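Side-chain contacts in uncharacterized protein (Nostoc punctiforme, PDB 2R3S), which is uncharacterised but is probably an O-methyltransferase, moving a methyl group from S-adenosylmethionine to a hydroxyl oxygen of a still unidentified substrate: residues F32-Q37 with Q43-K48; K24-L29 with R57-Y62; I181-H186 with A190-V195; Q153-L158 with G177-A182. All blocks are in the same frame, centred on the assembly; numbering follows the deposited sequence.

Contact 1: F32-Q37 with Q43-K48; sequences FTAISQ and QSLAQK
Leu45 lays both of its methyl groups against the side chain of Ile35, and the two side chains cross at about a right angle. Leu45 CD2 is 3.5 Å from Ile35 CG1. The other branch, Leu45 CD1, meets the end of the same chain, 3.7 Å from Ile35 CD1. Leu45 CG stands anti to its carbonyl carbon (chi1 -66°), which carries the fork across to helix 31-35. CD2 also reaches the neighbouring residue, with Ala34 CB 3.7 Å away. Ala34 points toward helix 42-49 and meets Lys48 as well, through the two CB atoms at 4.1 Å. Beyond CB the bent chain of Lys48 is exposed, so this edge of the contact is open to solvent. On the buried side Met69 packs on Ile35, and Met56 and Cys60 pack on Leu45. An alanine in place of Leu45 would probably open a gap beside Ile35 and Ala34 and leave Ile35 without its partner on helix 42-49. Helices 31-35, 42-49 and 53-65 and the small antiparallel sheet of strands 39-40, 69-72 and 75-78 belong, together with helix 17-28, to a winged-helix fold, as in the dimerisation domain of O-methyltransferases.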
loop_
_atom_site.group_PDB
_atom_site.type_symbol
_atom_site.label_atom_id
_atom_site.label_comp_id
_atom_site.label_asym_id
_atom_site.label_seq_id
_atom_site.Cartn_x
_atom_site.Cartn_y
_atom_site.Cartn_z
ATOM N N PHE A 32 9.797 10.409 -14.034
ATOM C CA PHE A 32 10.700 11.340 -13.317
ATOM C C PHE A 32 11.904 11.762 -14.158
ATOM O O PHE A 32 12.368 12.879 -14.043
ATOM C CB PHE A 32 11.202 10.692 -12.030
ATOM C CG PHE A 32 10.118 10.164 -11.171
ATOM C CD1 PHE A 32 9.296 11.030 -10.465
ATOM C CD2 PHE A 32 9.889 8.795 -11.076
ATOM C CE1 PHE A 32 8.260 10.532 -9.652
ATOM C CE2 PHE A 32 8.867 8.295 -10.257
ATOM C CZ PHE A 32 8.066 9.166 -9.544
ATOM N N THR A 33 12.419 10.831 -14.967
ATOM C CA THR A 33 13.510 11.084 -15.917
ATOM C C THR A 33 13.102 12.076 -17.001
ATOM O O THR A 33 13.925 12.884 -17.444
ATOM C CB THR A 33 13.975 9.755 -16.552
ATOM O OG1 THR A 33 14.406 8.867 -15.503
ATOM C CG2 THR A 33 15.121 9.966 -17.551
ATOM N N ALA A 34 11.840 12.010 -17.418
ATOM C CA ALA A 34 11.280 12.940 -18.414
ATOM C C ALA A 34 11.075 14.366 -17.879
ATOM O O ALA A 34 11.234 15.352 -18.629
ATOM C CB ALA A 34 9.959 12.376 -18.978
ATOM N N ILE A 35 10.699 14.481 -16.607
ATOM C CA ILE A 35 10.604 15.780 -15.947
ATOM C C ILE A 35 11.980 16.297 -15.545
ATOM O O ILE A 35 12.315 17.460 -15.770
ATOM C CB ILE A 35 9.705 15.744 -14.685
ATOM C CG1 ILE A 35 8.276 15.314 -15.038
ATOM C CG2 ILE A 35 9.645 17.122 -14.061
ATOM C CD1 ILE A 35 7.439 14.935 -13.851
ATOM N N SER A 36 12.767 15.433 -14.929
ATOM C CA SER A 36 14.095 15.774 -14.463
ATOM C C SER A 36 14.088 17.035 -13.605
ATOM O O SER A 36 13.313 17.121 -12.654
ATOM C CB SER A 36 15.085 15.864 -15.629
ATOM O OG SER A 36 16.406 15.938 -15.116
ATOM N N GLN A 37 14.924 18.018 -13.911
ATOM C CA GLN A 37 14.975 19.211 -13.059
ATOM C C GLN A 37 14.192 20.385 -13.605
ATOM O O GLN A 37 14.284 21.472 -13.076
ATOM C CB GLN A 37 16.425 19.591 -12.751
ATOM C CG GLN A 37 17.235 18.423 -12.168
ATOM C CD GLN A 37 18.400 18.843 -11.281
ATOM O OE1 GLN A 37 18.658 20.026 -11.081
ATOM N NE2 GLN A 37 19.099 17.859 -10.725
ATOM N N GLN A 43 0.675 16.835 -21.035
ATOM C CA GLN A 43 0.656 16.687 -22.486
ATOM C C GLN A 43 2.052 16.327 -23.021
ATOM O O GLN A 43 2.235 15.426 -23.878
ATOM C CB GLN A 43 0.182 17.993 -23.094
ATOM C CG GLN A 43 -1.318 18.326 -22.802
ATOM C CD GLN A 43 -1.639 19.022 -21.425
ATOM O OE1 GLN A 43 -0.798 19.184 -20.529
ATOM N NE2 GLN A 43 -2.894 19.416 -21.284
ATOM N N SER A 44 3.049 17.009 -22.480
ATOM C CA SER A 44 4.417 16.786 -22.898
ATOM C C SER A 44 4.962 15.477 -22.310
ATOM O O SER A 44 5.701 14.769 -22.984
ATOM C CB SER A 44 5.282 18.021 -22.560
ATOM O OG SER A 44 6.614 17.677 -22.260
ATOM N N LEU A 45 4.590 15.138 -21.075
ATOM C CA LEU A 45 4.997 13.867 -20.502
ATOM C C LEU A 45 4.342 12.691 -21.248
ATOM O O LEU A 45 4.939 11.629 -21.373
ATOM C CB LEU A 45 4.707 13.823 -18.989
ATOM C CG LEU A 45 5.542 14.802 -18.153
ATOM C CD1 LEU A 45 5.048 14.879 -16.676
ATOM C CD2 LEU A 45 7.014 14.435 -18.230
ATOM N N ALA A 46 3.133 12.896 -21.760
ATOM C CA ALA A 46 2.460 11.903 -22.603
ATOM C C ALA A 46 3.260 11.604 -23.873
ATOM O O ALA A 46 3.432 10.447 -24.239
ATOM C CB ALA A 46 1.035 12.381 -22.951
ATOM N N GLN A 47 3.749 12.645 -24.544
ATOM C CA GLN A 47 4.600 12.491 -25.745
ATOM C C GLN A 47 5.906 11.811 -25.365
ATOM O O GLN A 47 6.296 10.841 -25.990
ATOM C CB GLN A 47 4.936 13.836 -26.409
ATOM C CG GLN A 47 3.866 14.414 -27.296
ATOM N N LYS A 48 6.578 12.342 -24.349
ATOM C CA LYS A 48 7.893 11.844 -23.936
ATOM C C LYS A 48 7.853 10.362 -23.498
ATOM O O LYS A 48 8.774 9.601 -23.794
ATOM C CB LYS A 48 8.475 12.676 -22.761
ATOM C CG LYS A 48 8.601 14.183 -22.979
ATOM C CD LYS A 48 10.000 14.692 -23.423
ATOM C CE LYS A 48 10.389 15.983 -22.674
ATOM N NZ LYS A 48 11.036 17.050 -23.515
#

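Contact 2: K24-L29 with R57-Y62; sequences KAAVEL and RMLCDY
Leu59 is the bump of this contact, and the surface of Ala25, Ala26 and Leu29 is the hollow that takes it. A single methyl group, Leu59 CD2, makes all the close approaches. The floor of the hollow is the backbone of helix 17-28 at Ala26, where Leu59 CD2 comes to 4.0 Å from Ala26 N and 4.1 Å from Ala26 CA. Three apolar groups stand around it. Ala25 CB lies 4.3 Å from Leu59 CD2, and Ala26 CB lies 4.4 Å from it. Leu29 CD1, one turn on from Ala25, is also 4.4 Å from Leu59 CD2. The short side chains of the two alanines let the leucine reach the main chain of the facing helix. Leu59 CG is anti to its own backbone N (chi1 -176°), which extends the fork toward helix 17-28. Ala22 and Val31 pack on Leu59 too and continue the apolar surroundings. The second subunit lies close by: its Thr114 packs on Ala25 and its Val117 on Leu29. The side chains that meet are all apolar, and the one polar atom touched, Ala26 N, is met by a methyl group. The contact therefore depends on shape and on burial of hydrocarbon, while polar side chains nearby bond elsewhere, two of them to the second subunit: Arg57 in a salt bridge with its Asp299, and Glu28 in a hydrogen bond with its Thr114.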
loop_
_atom_site.group_PDB
_atom_site.type_symbol
_atom_site.label_atom_id
_atom_site.label_comp_id
_atom_site.label_asym_id
_atom_site.label_seq_id
_atom_site.Cartn_x
_atom_site.Cartn_y
_atom_site.Cartn_z
ATOM N N LYS A 24 5.108 2.383 -8.992
ATOM C CA LYS A 24 5.569 1.392 -9.947
ATOM C C LYS A 24 5.348 1.878 -11.380
ATOM O O LYS A 24 6.270 1.833 -12.195
ATOM C CB LYS A 24 4.872 0.060 -9.698
ATOM C CG LYS A 24 5.265 -1.037 -10.655
ATOM C CD LYS A 24 4.593 -2.369 -10.302
ATOM C CE LYS A 24 4.966 -3.419 -11.324
ATOM N NZ LYS A 24 4.702 -4.749 -10.843
ATOM N N ALA A 25 4.148 2.357 -11.694
ATOM C CA ALA A 25 3.878 2.897 -13.042
ATOM C C ALA A 25 4.780 4.068 -13.391
ATOM O O ALA A 25 5.322 4.128 -14.492
ATOM C CB ALA A 25 2.387 3.296 -13.220
ATOM N N ALA A 26 4.951 4.995 -12.453
ATOM C CA ALA A 26 5.823 6.154 -12.675
ATOM C C ALA A 26 7.243 5.713 -13.025
ATOM O O ALA A 26 7.852 6.238 -13.949
ATOM C CB ALA A 26 5.816 7.124 -11.434
ATOM N N VAL A 27 7.769 4.732 -12.306
ATOM C CA VAL A 27 9.136 4.277 -12.532
ATOM C C VAL A 27 9.283 3.537 -13.858
ATOM O O VAL A 27 10.224 3.798 -14.629
ATOM C CB VAL A 27 9.657 3.390 -11.362
ATOM C CG1 VAL A 27 10.927 2.693 -11.781
ATOM C CG2 VAL A 27 9.901 4.249 -10.122
ATOM N N GLU A 28 8.363 2.610 -14.107
ATOM C CA GLU A 28 8.341 1.851 -15.342
ATOM C C GLU A 28 8.189 2.753 -16.558
ATOM O O GLU A 28 8.707 2.450 -17.603
ATOM C CB GLU A 28 7.197 0.844 -15.348
ATOM C CG GLU A 28 7.388 -0.275 -14.387
ATOM C CD GLU A 28 6.282 -1.299 -14.414
ATOM O OE1 GLU A 28 5.160 -1.021 -14.879
ATOM O OE2 GLU A 28 6.543 -2.377 -13.893
ATOM N N LEU A 29 7.484 3.865 -16.421
ATOM C CA LEU A 29 7.266 4.766 -17.551
ATOM C C LEU A 29 8.316 5.866 -17.649
ATOM O O LEU A 29 8.274 6.670 -18.558
ATOM C CB LEU A 29 5.868 5.379 -17.472
ATOM C CG LEU A 29 4.707 4.412 -17.692
ATOM C CD1 LEU A 29 3.372 5.130 -17.473
ATOM C CD2 LEU A 29 4.789 3.821 -19.077
ATOM N N ARG A 57 -1.937 12.545 -16.943
ATOM C CA ARG A 57 -2.457 13.603 -16.072
ATOM C C ARG A 57 -2.959 13.042 -14.758
ATOM O O ARG A 57 -2.716 13.621 -13.701
ATOM C CB ARG A 57 -3.611 14.350 -16.756
ATOM C CG ARG A 57 -4.247 15.463 -15.930
ATOM C CD ARG A 57 -5.501 15.019 -15.197
ATOM N NE ARG A 57 -6.541 14.594 -16.125
ATOM C CZ ARG A 57 -7.717 14.089 -15.772
ATOM N NH1 ARG A 57 -8.036 13.928 -14.496
ATOM N NH2 ARG A 57 -8.586 13.744 -16.711
HETATM N N MSE A 58 -3.701 11.937 -14.834
HETATM C CA MSE A 58 -4.262 11.300 -13.636
HETATM C C MSE A 58 -3.155 10.729 -12.750
HETATM O O MSE A 58 -3.177 10.923 -11.531
HETATM C CB MSE A 58 -5.281 10.250 -14.051
HETATM C CG MSE A 58 -6.465 10.899 -14.736
HETATM SE SE MSE A 58 -7.439 9.791 -15.988
HETATM C CE MSE A 58 -9.058 9.506 -14.899
ATOM N N LEU A 59 -2.165 10.051 -13.358
ATOM C CA LEU A 59 -0.974 9.599 -12.606
ATOM C C LEU A 59 -0.208 10.754 -11.927
ATOM O O LEU A 59 0.140 10.669 -10.753
ATOM C CB LEU A 59 -0.024 8.765 -13.509
ATOM C CG LEU A 59 1.221 8.132 -12.846
ATOM C CD1 LEU A 59 0.830 7.144 -11.727
ATOM C CD2 LEU A 59 2.147 7.487 -13.917
ATOM N N CYS A 60 0.089 11.810 -12.671
ATOM C CA CYS A 60 0.911 12.907 -12.140
ATOM C C CYS A 60 0.193 13.708 -11.062
ATOM O O CYS A 60 0.811 14.078 -10.086
ATOM C CB CYS A 60 1.373 13.832 -13.261
ATOM S SG CYS A 60 2.624 13.056 -14.359
ATOM N N ASP A 61 -1.104 13.969 -11.222
ATOM C CA ASP A 61 -1.879 14.620 -10.142
ATOM C C ASP A 61 -1.804 13.788 -8.861
ATOM O O ASP A 61 -1.596 14.326 -7.783
ATOM C CB ASP A 61 -3.340 14.808 -10.522
ATOM C CG ASP A 61 -3.549 15.891 -11.540
ATOM O OD1 ASP A 61 -2.704 16.797 -11.653
ATOM O OD2 ASP A 61 -4.597 15.842 -12.222
ATOM N N TYR A 62 -1.921 12.473 -8.994
ATOM C CA TYR A 62 -1.803 11.569 -7.855
ATOM C C TYR A 62 -0.402 11.612 -7.257
ATOM O O TYR A 62 -0.246 11.676 -6.046
ATOM C CB TYR A 62 -2.168 10.141 -8.287
ATOM C CG TYR A 62 -2.300 9.137 -7.163
ATOM C CD1 TYR A 62 -1.205 8.410 -6.725
ATOM C CD2 TYR A 62 -3.516 8.923 -6.535
ATOM C CE1 TYR A 62 -1.327 7.485 -5.698
ATOM C CE2 TYR A 62 -3.647 8.006 -5.507
ATOM C CZ TYR A 62 -2.551 7.300 -5.091
ATOM O OH TYR A 62 -2.685 6.380 -4.098
#

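Contact 3: I181-H186 with A190-V195; sequences IAVAQH and AEIFGV
Ala184 and Ile192 form the tight part of this contact. Ala184 CB is 3.6 Å from Ile192 CG1 and 4.0 Å from Ile192 CD1. The same terminal methyl group lies 4.0 Å from the backbone atom Ala184 N, so the isoleucine reaches the main chain of the helix. Its CG1 is anti to the carbonyl carbon (chi1 -45°). A further bend at chi2 (-57°) turns CD1 back from a fully extended course and brings it to that backbone nitrogen. The small alanine lets helix and strand come this close. The packing is looser on both flanks. Val183 CG1 meets Ile192 CD1 only at 4.3 Å. Ala190 CB points at the helix but stays 4.5 Å from Ala184 CA, although these two residues have the nearest CA atoms of the segments. Solvent lies beyond the contact. Gln185 is exposed on the helix, His186 is partly so, and Glu191 points away from the helix on the other face of the strand. Arg216 bridges the segments from outside, with NH1 hydrogen-bonded to Ala190 O and NH2 to Ala184 O. The contact joins the helix and second strand of a beta-alpha-beta unit made of strand 168-172, helix 178-186 and strand 191-196. Strand 191-196 runs between parallel strands 168-172 and 217-221. Helix 178-186 packs over the sheet, with Ala182 against helix 149-159 and Ile181 against helix 198-211.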
loop_
_atom_site.group_PDB
_atom_site.type_symbol
_atom_site.label_atom_id
_atom_site.label_comp_id
_atom_site.label_asym_id
_atom_site.label_seq_id
_atom_site.Cartn_x
_atom_site.Cartn_y
_atom_site.Cartn_z
ATOM N N ILE A 181 33.670 -7.128 -0.835
ATOM C CA ILE A 181 34.390 -6.362 -1.847
ATOM C C ILE A 181 34.963 -5.083 -1.256
ATOM O O ILE A 181 36.106 -4.746 -1.524
ATOM C CB ILE A 181 33.500 -6.047 -3.087
ATOM C CG1 ILE A 181 33.268 -7.323 -3.899
ATOM C CG2 ILE A 181 34.143 -5.013 -3.960
ATOM C CD1 ILE A 181 32.021 -7.336 -4.772
ATOM N N ALA A 182 34.187 -4.372 -0.450
ATOM C CA ALA A 182 34.694 -3.161 0.217
ATOM C C ALA A 182 35.828 -3.466 1.196
ATOM O O ALA A 182 36.764 -2.676 1.305
ATOM C CB ALA A 182 33.560 -2.393 0.932
ATOM N N VAL A 183 35.739 -4.577 1.927
ATOM C CA VAL A 183 36.852 -5.000 2.780
ATOM C C VAL A 183 38.095 -5.151 1.878
ATOM O O VAL A 183 39.135 -4.592 2.166
ATOM C CB VAL A 183 36.523 -6.286 3.587
ATOM C CG1 VAL A 183 37.730 -6.787 4.328
ATOM C CG2 VAL A 183 35.374 -6.010 4.568
ATOM N N ALA A 184 37.957 -5.831 0.743
ATOM C CA ALA A 184 39.080 -6.010 -0.192
ATOM C C ALA A 184 39.593 -4.685 -0.702
ATOM O O ALA A 184 40.802 -4.490 -0.778
ATOM C CB ALA A 184 38.684 -6.934 -1.375
ATOM N N GLN A 185 38.692 -3.746 -1.015
ATOM C CA GLN A 185 39.084 -2.424 -1.526
ATOM C C GLN A 185 39.982 -1.673 -0.544
ATOM O O GLN A 185 40.898 -0.973 -0.946
ATOM C CB GLN A 185 37.840 -1.574 -1.844
ATOM C CG GLN A 185 38.077 -0.054 -1.920
ATOM C CD GLN A 185 36.792 0.760 -1.907
ATOM O OE1 GLN A 185 35.713 0.244 -2.177
ATOM N NE2 GLN A 185 36.912 2.044 -1.595
ATOM N N HIS A 186 39.702 -1.801 0.757
ATOM C CA HIS A 186 40.453 -1.050 1.791
ATOM C C HIS A 186 41.600 -1.819 2.429
ATOM O O HIS A 186 42.362 -1.252 3.198
ATOM C CB HIS A 186 39.498 -0.537 2.866
ATOM C CG HIS A 186 38.498 0.438 2.334
ATOM N ND1 HIS A 186 38.865 1.651 1.791
ATOM C CD2 HIS A 186 37.155 0.354 2.194
ATOM C CE1 HIS A 186 37.787 2.285 1.372
ATOM N NE2 HIS A 186 36.736 1.516 1.599
ATOM N N ALA A 190 43.852 -8.576 1.811
ATOM C CA ALA A 190 42.712 -9.377 2.206
ATOM C C ALA A 190 42.345 -10.306 1.058
ATOM O O ALA A 190 42.356 -9.905 -0.104
ATOM C CB ALA A 190 41.542 -8.480 2.581
ATOM N N GLU A 191 42.038 -11.554 1.393
ATOM C CA GLU A 191 41.450 -12.495 0.459
ATOM C C GLU A 191 40.021 -12.744 0.916
ATOM O O GLU A 191 39.799 -13.045 2.095
ATOM C CB GLU A 191 42.230 -13.816 0.443
ATOM C CG GLU A 191 43.687 -13.691 -0.054
ATOM C CD GLU A 191 43.804 -13.556 -1.562
ATOM O OE1 GLU A 191 42.927 -14.071 -2.289
ATOM O OE2 GLU A 191 44.788 -12.928 -2.017
ATOM N N ILE A 192 39.073 -12.645 -0.020
ATOM C CA ILE A 192 37.643 -12.707 0.267
ATOM C C ILE A 192 37.025 -13.987 -0.257
ATOM O O ILE A 192 37.243 -14.387 -1.403
ATOM C CB ILE A 192 36.858 -11.529 -0.374
ATOM C CG1 ILE A 192 37.574 -10.188 -0.165
ATOM C CG2 ILE A 192 35.463 -11.493 0.173
ATOM C CD1 ILE A 192 37.867 -9.801 1.285
ATOM N N PHE A 193 36.256 -14.641 0.593
ATOM C CA PHE A 193 35.517 -15.816 0.199
ATOM C C PHE A 193 34.031 -15.538 0.366
ATOM O O PHE A 193 33.551 -15.267 1.484
ATOM C CB PHE A 193 35.956 -17.030 1.024
ATOM C CG PHE A 193 37.370 -17.423 0.774
ATOM C CD1 PHE A 193 38.403 -16.681 1.315
ATOM C CD2 PHE A 193 37.667 -18.512 -0.013
ATOM C CE1 PHE A 193 39.726 -17.011 1.075
ATOM C CE2 PHE A 193 38.969 -18.858 -0.247
ATOM C CZ PHE A 193 40.011 -18.098 0.306
ATOM N N GLY A 194 33.311 -15.610 -0.746
ATOM C CA GLY A 194 31.882 -15.376 -0.761
ATOM C C GLY A 194 31.099 -16.645 -0.830
ATOM O O GLY A 194 31.359 -17.493 -1.679
ATOM N N VAL A 195 30.106 -16.766 0.044
ATOM C CA VAL A 195 29.224 -17.921 0.055
ATOM C C VAL A 195 27.839 -17.499 -0.353
ATOM O O VAL A 195 27.238 -16.651 0.300
ATOM C CB VAL A 195 29.149 -18.556 1.484
ATOM C CG1 VAL A 195 28.205 -19.747 1.503
ATOM C CG2 VAL A 195 30.536 -18.976 1.971
#

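Contact 4: Q153-L158 with G177-A182; sequences QLIAQL and GLFGIA
In the Rossmann-like methyltransferase domain, helix 178-186 follows the first strand of the sheet, 168-172, and here it packs beside helix 149-159 through Ala156, Ile155 and Gln153. The loop before it ends at Gly177, which takes the N-cap position with positive phi (77°). By its place after the first strand, this loop probably corresponds to the glycine-rich turn that binds S-adenosylmethionine in related enzymes. Asp171, near the end of the strand, accepts a hydrogen bond from Gly180 N and ties strand to helix. The two helix segments approach to 8.5 Å between axes and cross at -40°. Small residues meet where the backbones are near: Ala156 CB is 4.0 Å from Ala182 CB and 3.8 Å from Ala182 O. On the buried side, Phe179 swings its ring toward helix 149-159. Phe270, Leu237 and Pro239 also pack on that ring, so it belongs to the core next to the sheet. On the more exposed side, Gln153 starts out pointing away, but its chain bends at chi2 (-61°) and returns. Its amide then passes over Ala182 CB and is held by helix 178-186, Gln153 OE1 by His186 NE2 and Gln153 NE2 probably by Gln185 OE1, in one of that residue's two conformers. Ile155 meets the aromatic ring obliquely, its CD1 lying 3.6 Å from Phe179 CE1 and 3.7 Å from Phe179 CD1.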
loop_
_atom_site.group_PDB
_atom_site.type_symbol
_atom_site.label_atom_id
_atom_site.label_comp_id
_atom_site.label_asym_id
_atom_site.label_seq_id
_atom_site.Cartn_x
_atom_site.Cartn_y
_atom_site.Cartn_z
ATOM N N GLN A 153 30.998 0.337 2.536
ATOM C CA GLN A 153 32.106 1.231 2.846
ATOM C C GLN A 153 32.177 1.589 4.325
ATOM O O GLN A 153 33.265 1.638 4.898
ATOM C CB GLN A 153 31.982 2.537 2.041
ATOM C CG GLN A 153 32.125 2.378 0.518
ATOM C CD GLN A 153 33.470 1.829 0.126
ATOM O OE1 GLN A 153 34.495 2.264 0.646
ATOM N NE2 GLN A 153 33.481 0.858 -0.792
ATOM N N LEU A 154 31.040 1.846 4.959
ATOM C CA LEU A 154 31.059 2.188 6.378
ATOM C C LEU A 154 31.590 1.003 7.187
ATOM O O LEU A 154 32.443 1.181 8.045
ATOM C CB LEU A 154 29.688 2.638 6.912
ATOM C CG LEU A 154 29.051 3.908 6.297
ATOM C CD1 LEU A 154 27.614 4.096 6.825
ATOM C CD2 LEU A 154 29.876 5.162 6.537
ATOM N N ILE A 155 31.112 -0.201 6.897
ATOM C CA ILE A 155 31.566 -1.383 7.633
ATOM C C ILE A 155 33.055 -1.586 7.429
ATOM O O ILE A 155 33.776 -1.826 8.372
ATOM C CB ILE A 155 30.781 -2.633 7.261
ATOM C CG1 ILE A 155 29.369 -2.531 7.870
ATOM C CG2 ILE A 155 31.543 -3.900 7.725
ATOM C CD1 ILE A 155 28.431 -3.679 7.512
ATOM N N ALA A 156 33.508 -1.418 6.192
ATOM C CA ALA A 156 34.931 -1.483 5.850
ATOM C C ALA A 156 35.774 -0.533 6.710
ATOM O O ALA A 156 36.760 -0.957 7.320
ATOM C CB ALA A 156 35.116 -1.181 4.406
ATOM N N GLN A 157 35.394 0.740 6.776
ATOM C CA GLN A 157 36.201 1.694 7.538
ATOM C C GLN A 157 36.015 1.543 9.057
ATOM O O GLN A 157 36.905 1.933 9.806
ATOM C CB GLN A 157 36.051 3.140 7.040
ATOM C CG GLN A 157 34.694 3.803 7.211
ATOM C CD GLN A 157 34.497 4.975 6.226
ATOM O OE1 GLN A 157 33.365 5.316 5.851
ATOM N NE2 GLN A 157 35.605 5.584 5.799
ATOM N N LEU A 158 34.908 0.933 9.496
ATOM C CA LEU A 158 34.781 0.454 10.885
ATOM C C LEU A 158 35.704 -0.745 11.177
ATOM O O LEU A 158 36.162 -0.897 12.308
ATOM C CB LEU A 158 33.324 0.102 11.228
ATOM C CG LEU A 158 33.021 -0.692 12.518
ATOM C CD1 LEU A 158 33.236 0.166 13.768
ATOM C CD2 LEU A 158 31.597 -1.270 12.509
ATOM N N GLY A 177 27.785 -9.009 -3.213
ATOM C CA GLY A 177 29.187 -9.051 -2.810
ATOM C C GLY A 177 29.834 -7.776 -2.305
ATOM O O GLY A 177 31.017 -7.772 -1.982
ATOM N N LEU A 178 29.078 -6.694 -2.178
ATOM C CA LEU A 178 29.695 -5.389 -1.889
ATOM C C LEU A 178 30.344 -5.306 -0.487
ATOM O O LEU A 178 31.292 -4.544 -0.298
ATOM C CB LEU A 178 28.703 -4.224 -2.080
ATOM C CG LEU A 178 28.129 -3.984 -3.487
ATOM C CD1 LEU A 178 27.369 -2.664 -3.555
ATOM C CD2 LEU A 178 29.213 -4.037 -4.563
ATOM N N PHE A 179 29.840 -6.051 0.490
ATOM C CA PHE A 179 30.444 -5.995 1.846
ATOM C C PHE A 179 31.873 -6.532 1.866
ATOM O O PHE A 179 32.800 -5.813 2.244
ATOM C CB PHE A 179 29.537 -6.647 2.896
ATOM C CG PHE A 179 28.262 -5.866 3.127
ATOM C CD1 PHE A 179 28.245 -4.791 4.017
ATOM C CD2 PHE A 179 27.111 -6.146 2.407
ATOM C CE1 PHE A 179 27.092 -4.033 4.213
ATOM C CE2 PHE A 179 25.945 -5.392 2.599
ATOM C CZ PHE A 179 25.937 -4.340 3.497
ATOM N N GLY A 180 32.062 -7.760 1.406
ATOM C CA GLY A 180 33.402 -8.330 1.258
ATOM C C GLY A 180 34.269 -7.584 0.270
ATOM O O GLY A 180 35.461 -7.417 0.498
ATOM N N ILE A 181 33.670 -7.128 -0.835
ATOM C CA ILE A 181 34.390 -6.362 -1.847
ATOM C C ILE A 181 34.963 -5.083 -1.256
ATOM O O ILE A 181 36.106 -4.746 -1.524
ATOM C CB ILE A 181 33.500 -6.047 -3.087
ATOM C CG1 ILE A 181 33.268 -7.323 -3.899
ATOM C CG2 ILE A 181 34.143 -5.013 -3.960
ATOM C CD1 ILE A 181 32.021 -7.336 -4.772
ATOM N N ALA A 182 34.187 -4.372 -0.450
ATOM C CA ALA A 182 34.694 -3.161 0.217
ATOM C C ALA A 182 35.828 -3.466 1.196
ATOM O O ALA A 182 36.764 -2.676 1.305
ATOM C CB ALA A 182 33.560 -2.393 0.932
#

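How the contacts relate
The contacts fall into two pairs, one in each domain. Contacts 1 and 2 have centres 11 Å apart in the winged-helix dimerisation domain. They join where Phe32 CE2 packs on Ala26 CB at 3.5 Å and Leu45 CD1 on Cys60 SG at 3.8 Å. Contact 2 also borders the second subunit; contact 1 does not touch it. Contacts 3 and 4 have centres 8 Å apart and use two faces of helix 178-186. A probable hydrogen bond between Gln153 OE1 and His186 NE2 links them. Contact 4 is the one beside the likely cofactor loop. The pairs are well separated: contacts 2 and 4 have centres about 36 Å apart and nearest atoms about 19 Å apart.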